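Local coordinates for putative uncharacterized protein PH0594 (Pyrococcus horikoshii, PDB 4HXF) that is a serine protease of the prolyl oligopeptidase family, probably an acylaminoacyl peptidase, that assembles into a self-compartmentalizing hexamer, at residues 64-67 against 72-75; 109-112 against 117-120. All blocks are in the same frame, centred on the assembly; numbering follows the deposited sequence.

Contact 1: residues 64-67 against 72-75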
# COMPACT_ATOMS: atom_id res chain seq x y z
N PRO A 64 -6.94 18.33 -28.16
CA PRO A 64 -6.30 17.98 -29.42
C PRO A 64 -5.84 19.24 -30.18
O PRO A 64 -6.58 20.21 -30.33
CB PRO A 64 -7.42 17.29 -30.23
CG PRO A 64 -8.72 17.90 -29.67
CD PRO A 64 -8.40 18.08 -28.22
N ARG A 65 -4.57 19.22 -30.64
CA ARG A 65 -4.08 20.32 -31.48
C ARG A 65 -3.38 19.74 -32.61
O ARG A 65 -2.31 19.04 -32.45
CB ARG A 65 -3.05 21.16 -30.66
CG ARG A 65 -3.68 21.71 -29.33
CD ARG A 65 -4.73 22.80 -29.68
NE ARG A 65 -5.26 23.40 -28.46
CZ ARG A 65 -6.39 22.98 -27.79
NH1 ARG A 65 -7.15 21.98 -28.28
NH2 ARG A 65 -6.79 23.61 -26.71
N ILE A 66 -3.94 19.82 -33.80
CA ILE A 66 -3.32 19.28 -34.98
C ILE A 66 -2.21 20.19 -35.52
O ILE A 66 -2.37 21.41 -35.68
CB ILE A 66 -4.37 19.04 -36.10
CG1 ILE A 66 -5.49 18.14 -35.51
CG2 ILE A 66 -3.69 18.51 -37.38
CD1 ILE A 66 -6.70 18.01 -36.52
N SER A 67 -1.04 19.64 -35.82
CA SER A 67 0.06 20.51 -36.29
C SER A 67 -0.30 21.12 -37.68
O SER A 67 -1.05 20.53 -38.48
CB SER A 67 1.37 19.72 -36.39
OG SER A 67 1.27 18.73 -37.45
N LYS A 72 1.07 15.64 -37.29
CA LYS A 72 1.10 15.29 -35.88
C LYS A 72 -0.04 15.93 -35.12
O LYS A 72 -0.62 16.89 -35.57
CB LYS A 72 2.38 15.84 -35.28
CG LYS A 72 3.59 15.21 -35.89
CD LYS A 72 4.82 15.89 -35.31
CE LYS A 72 5.09 17.24 -35.93
NZ LYS A 72 6.57 17.57 -35.71
N ILE A 73 -0.34 15.36 -34.00
CA ILE A 73 -1.30 15.91 -33.07
C ILE A 73 -0.68 15.93 -31.68
O ILE A 73 -0.13 14.90 -31.18
CB ILE A 73 -2.64 15.16 -33.12
CG1 ILE A 73 -3.67 15.76 -32.23
CG2 ILE A 73 -2.45 13.67 -32.83
CD1 ILE A 73 -5.09 15.21 -32.66
N ALA A 74 -0.76 17.12 -31.05
CA ALA A 74 -0.42 17.28 -29.66
C ALA A 74 -1.71 17.14 -28.85
O ALA A 74 -2.79 17.46 -29.32
CB ALA A 74 0.25 18.62 -29.37
N PHE A 75 -1.54 16.67 -27.64
CA PHE A 75 -2.62 16.55 -26.70
C PHE A 75 -2.21 16.49 -25.31
O PHE A 75 -1.01 16.29 -25.06
CB PHE A 75 -3.51 15.32 -27.06
CG PHE A 75 -2.83 13.97 -26.96
CD1 PHE A 75 -2.13 13.46 -28.03
CD2 PHE A 75 -2.86 13.23 -25.79
CE1 PHE A 75 -1.50 12.21 -27.92
CE2 PHE A 75 -2.23 12.03 -25.68
CZ PHE A 75 -1.56 11.49 -26.74

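Contact 2: residues 109-112 against 117-120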
# COMPACT_ATOMS: atom_id res chain seq x y z
N ILE A 109 -2.31 25.11 -25.03
CA ILE A 109 -1.22 24.70 -25.93
C ILE A 109 -1.57 25.08 -27.35
O ILE A 109 -2.70 24.88 -27.75
CB ILE A 109 -0.77 23.19 -25.88
CG1 ILE A 109 -1.98 22.24 -25.91
CG2 ILE A 109 0.03 22.94 -24.56
CD1 ILE A 109 -1.54 20.78 -26.12
N GLU A 110 -0.63 25.61 -28.09
CA GLU A 110 -0.83 26.01 -29.50
C GLU A 110 0.42 25.77 -30.32
O GLU A 110 1.55 26.23 -29.92
CB GLU A 110 -1.16 27.56 -29.57
CG GLU A 110 -1.37 28.16 -30.91
CD GLU A 110 -1.37 29.76 -31.04
OE1 GLU A 110 -1.10 30.48 -30.17
OE2 GLU A 110 -1.56 30.20 -32.17
N TRP A 111 0.26 25.17 -31.51
CA TRP A 111 1.44 25.05 -32.41
C TRP A 111 1.87 26.32 -33.02
O TRP A 111 1.03 27.12 -33.52
CB TRP A 111 1.10 24.12 -33.55
CG TRP A 111 0.98 22.69 -33.18
CD1 TRP A 111 -0.17 21.96 -33.02
CD2 TRP A 111 2.09 21.75 -32.98
NE1 TRP A 111 0.14 20.63 -32.73
CE2 TRP A 111 1.49 20.45 -32.76
CE3 TRP A 111 3.46 21.87 -32.98
CZ2 TRP A 111 2.25 19.32 -32.48
CZ3 TRP A 111 4.22 20.72 -32.75
CH2 TRP A 111 3.67 19.47 -32.53
N ASN A 112 3.19 26.48 -33.15
CA ASN A 112 3.79 27.40 -34.10
C ASN A 112 3.56 26.88 -35.51
O ASN A 112 3.39 25.65 -35.75
CB ASN A 112 5.26 27.48 -33.76
CG ASN A 112 6.04 28.54 -34.59
OD1 ASN A 112 6.57 28.23 -35.67
ND2 ASN A 112 6.03 29.78 -34.11
N ARG A 117 7.42 23.75 -32.57
CA ARG A 117 7.27 24.34 -31.30
C ARG A 117 5.81 24.52 -30.87
O ARG A 117 4.93 24.73 -31.72
CB ARG A 117 7.96 25.73 -31.26
CG ARG A 117 9.48 25.71 -31.35
CD ARG A 117 10.01 27.13 -31.54
NE ARG A 117 9.68 27.60 -32.87
CZ ARG A 117 9.78 28.87 -33.29
NH1 ARG A 117 10.20 29.80 -32.48
NH2 ARG A 117 9.57 29.20 -34.54
N LEU A 118 5.60 24.33 -29.58
CA LEU A 118 4.31 24.63 -28.92
C LEU A 118 4.52 25.88 -28.08
O LEU A 118 5.59 26.12 -27.53
CB LEU A 118 3.86 23.50 -27.99
CG LEU A 118 3.48 22.26 -28.69
CD1 LEU A 118 3.18 21.14 -27.65
CD2 LEU A 118 2.13 22.47 -29.48
N LEU A 119 3.51 26.74 -28.01
CA LEU A 119 3.40 27.70 -26.92
C LEU A 119 2.49 27.17 -25.88
O LEU A 119 1.33 26.86 -26.20
CB LEU A 119 2.87 29.03 -27.44
CG LEU A 119 2.55 30.14 -26.40
CD1 LEU A 119 3.81 30.52 -25.59
CD2 LEU A 119 1.81 31.36 -27.02
N ALA A 120 2.94 27.06 -24.64
CA ALA A 120 2.07 26.67 -23.50
C ALA A 120 1.94 27.87 -22.61
O ALA A 120 2.94 28.50 -22.20
CB ALA A 120 2.67 25.50 -22.76

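Contact 1: residues 64-67 against 72-75
The beta hairpin that opens a four-stranded antiparallel blade of the propeller pairs R65 with A74 and I66 with I73. R65 and A74 form the hydrogen-bonded pair: R65 N gives its hydrogen to A74 O at 2.8 Å, and A74 N returns the bond to R65 O at 2.8 Å. R65 O also receives the CA-H of I73 and, from the next blade, the indole NE1 of W111. Next along, I66 and I73 make a non-hydrogen-bonded pair. With CG1 of I73 anti to its backbone N (chi1 -176°), its CD1 stands off this face of the sheet, 4.1 Å from I66 CG1 and 4.0 Å from P64 CB. At the turn, S67 N meets K72 O at 2.8 Å in an almost straight bond (178°), while K72 N reaches S67 OG at 3.1 Å; that hydroxyl also bonds D69 within the turn. R65 bends at chi2, which carries NH1 back to P64 O and to a salt bridge with D19. Backbone bonds thus fix the register, and the S67 hydroxyl takes the place of a backbone acceptor where strand pairing ends, while the ammonium of K72 turns away to S115 O.

Contact 2: residues 109-112 against 117-120
The carbonyl oxygen of E110 takes one strong bond, from L119 N at 2.8 Å, and a weaker CA-H contact from L118. In that contact L118 CA lies 3.3 Å from E110 O. The return bond, E110 N to L119 O, is longer at 3.0 Å and less straight. Closer to the turn, N112 N donates to R117 O at 2.9 Å and 171°.

On the face carrying W111 and L118, the leucine reaches across with one methyl, CD2, which sits over the indole in a CH-pi contact, 3.8 Å from the centroid of the five-membered ring and 19° off its normal. Further along this face, I109 CG2 rests on A120 CB.

Beside the turn, N112 and R117 run side by side. CG of N112 lies anti to its backbone N (chi1 -174°), which lays ND2 over one face of the guanidinium, 3.6 Å above its plane and toward the rim; amide and guanidinium are inclined rather than stacked flat. N112 OD1 accepts from D114 N, and the arginine forms salt bridges to D114 and D181. With an alanine in place of N112, D114 N would probably be left without this acceptor and one face of the guanidinium would lose the amide lying over it.

The hairpin is wedged between two blades: W111 leans on S67, P68 and A74 of the preceding one, while E110 OE1 accepts from W178 N on strand 175-179, against which L119 also packs. Strand 151-158 continues the sheet beyond 117-124, and R117 touches L341 of the second subunit.

Overall arrangement
The first hairpins of two successive blades illustrate how a beta propeller is built by repetition. From the N terminus, contact 1 closes the short turn between strands 62-66 and 72-77; strands 86-91 and 97-102 then complete that blade. The chain next enters the following blade, where contact 2 closes the equivalent turn between strands 106-111 and 117-124. The two loops are therefore in series, neither nested nor crossed. Their centres nevertheless lie about 10 Å apart, and polar bonds join the opening strands of both blades: R65 NE probably bonds I109 O at 3.0 Å, alongside the bond from the W111 indole to R65 O. Local pairing thus shapes each blade, while these links tie neighbouring blades together.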